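Local coordinates for protein Asp (Solanum tuberosum, PDB 3RFI) that is the saposin-like domain inserted in a plant aspartic protease and, like other saposin-like proteins, probably interacts with membrane lipids, at residues Lys88-Gly91 with Thr92-Lys95. Residues are numbered along the deposited sequence; the frame is centred on the assembly and turned at random.
Sequences KQEG and TKEK
The opening turn of helix 90-104 is knitted together by Gln89 and Glu90, whose backbone carbonyls receive the amides of Lys93 and Glu94. Lys93 N reaches Gln89 O over 3.1 Å, a nearly straight bond (N-H...O angle 175°) that fits Gln89 at the N-cap position. Glu94 N meets Glu90 O at 2.8 Å. Lys95 N likewise bonds to Gly91 O. This run of i to i+4 bonds starts the last helix of the chain, in saposin-like region 1, which here follows region 2 in sequence, the swapped order of plant aspartic protease inserts. On its surface Lys93 lies alongside Glu90, its CE 3.2 Å from Glu90 OE1. The lysine chain leaves the helix with CG anti to the backbone N (chi1 167°), then bends at chi3 and chi4 to bring NZ to 3.2 Å from Glu90 OE1, a salt bridge whose hydrogen bond is weak. Replacing this lysine with an alanine would probably leave the Glu90 carboxylate without its cationic mate, beside a second acid. That acid is Glu94, whose OE2 lies 2.7 Å from Glu90 OE2, the carboxylate planes turned 47° apart; a separation this short suggests that one of the two is probably protonated. Lys93 and Thr92 also touch Trp23 of helix 6-29, while Thr92 OG1 bonds back to Gln86 OE1.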
loop_
_atom_site.group_PDB
_atom_site.type_symbol
_atom_site.label_atom_id
_atom_site.label_comp_id
_atom_site.label_asym_id
_atom_site.label_seq_id
_atom_site.Cartn_x
_atom_site.Cartn_y
_atom_site.Cartn_z
ATOM N N LYS A 88 4.472 2.042 -6.040
ATOM C CA LYS A 88 4.552 3.491 -6.317
ATOM C C LYS A 88 4.193 3.775 -7.759
ATOM O O LYS A 88 4.001 4.943 -8.138
ATOM C CB LYS A 88 6.003 3.985 -6.132
ATOM C CG LYS A 88 6.523 4.004 -4.710
ATOM C CD LYS A 88 8.016 4.439 -4.725
ATOM C CE LYS A 88 8.921 3.649 -3.704
ATOM N NZ LYS A 88 10.392 3.488 -4.106
ATOM N N GLN A 89 4.186 2.734 -8.591
ATOM C CA GLN A 89 4.069 2.939 -10.023
ATOM C C GLN A 89 2.718 3.592 -10.325
ATOM O O GLN A 89 1.756 3.317 -9.637
ATOM C CB GLN A 89 4.287 1.639 -10.831
ATOM C CG GLN A 89 5.707 0.955 -10.695
ATOM C CD GLN A 89 6.894 1.832 -11.076
ATOM O OE1 GLN A 89 6.900 2.441 -12.154
ATOM N NE2 GLN A 89 7.935 1.863 -10.224
ATOM N N GLU A 90 2.656 4.488 -11.320
ATOM C CA GLU A 90 1.376 5.182 -11.653
ATOM C C GLU A 90 0.183 4.258 -11.873
ATOM O O GLU A 90 -0.874 4.441 -11.268
ATOM C CB GLU A 90 1.506 6.081 -12.912
ATOM C CG GLU A 90 1.755 7.548 -12.654
ATOM C CD GLU A 90 0.915 8.145 -11.515
ATOM O OE1 GLU A 90 1.550 8.587 -10.532
ATOM O OE2 GLU A 90 -0.338 8.203 -11.594
ATOM N N GLY A 91 0.357 3.296 -12.778
ATOM C CA GLY A 91 -0.658 2.299 -13.050
ATOM C C GLY A 91 -1.203 1.648 -11.789
ATOM O O GLY A 91 -2.399 1.491 -11.643
ATOM N N THR A 92 -0.317 1.255 -10.875
ATOM C CA THR A 92 -0.745 0.541 -9.691
ATOM C C THR A 92 -1.566 1.450 -8.752
ATOM O O THR A 92 -2.651 1.076 -8.317
ATOM C CB THR A 92 0.456 -0.058 -8.981
ATOM O OG1 THR A 92 1.065 -1.008 -9.859
ATOM C CG2 THR A 92 0.044 -0.714 -7.631
ATOM N N LYS A 93 -1.026 2.632 -8.467
ATOM C CA LYS A 93 -1.704 3.667 -7.704
ATOM C C LYS A 93 -3.067 3.946 -8.296
ATOM O O LYS A 93 -4.054 3.948 -7.570
ATOM C CB LYS A 93 -0.865 4.956 -7.692
ATOM C CG LYS A 93 -1.635 6.193 -7.194
ATOM C CD LYS A 93 -1.030 7.518 -7.752
ATOM C CE LYS A 93 0.506 7.518 -7.664
ATOM N NZ LYS A 93 1.059 8.860 -7.373
ATOM N N GLU A 94 -3.135 4.159 -9.611
ATOM C CA GLU A 94 -4.395 4.583 -10.234
ATOM C C GLU A 94 -5.426 3.434 -10.154
ATOM O O GLU A 94 -6.624 3.668 -9.956
ATOM C CB GLU A 94 -4.189 5.033 -11.682
ATOM C CG GLU A 94 -3.229 6.263 -11.872
ATOM C CD GLU A 94 -2.845 6.514 -13.366
ATOM O OE1 GLU A 94 -3.497 5.943 -14.268
ATOM O OE2 GLU A 94 -1.873 7.262 -13.654
ATOM N N LYS A 95 -4.945 2.199 -10.297
ATOM C CA LYS A 95 -5.810 1.014 -10.227
ATOM C C LYS A 95 -6.375 0.930 -8.802
ATOM O O LYS A 95 -7.551 0.637 -8.591
ATOM C CB LYS A 95 -4.951 -0.229 -10.519
ATOM C CG LYS A 95 -5.660 -1.577 -10.521
ATOM C CD LYS A 95 -4.843 -2.530 -11.414
ATOM C CE LYS A 95 -5.026 -3.974 -11.022
ATOM N NZ LYS A 95 -6.418 -4.430 -11.325
#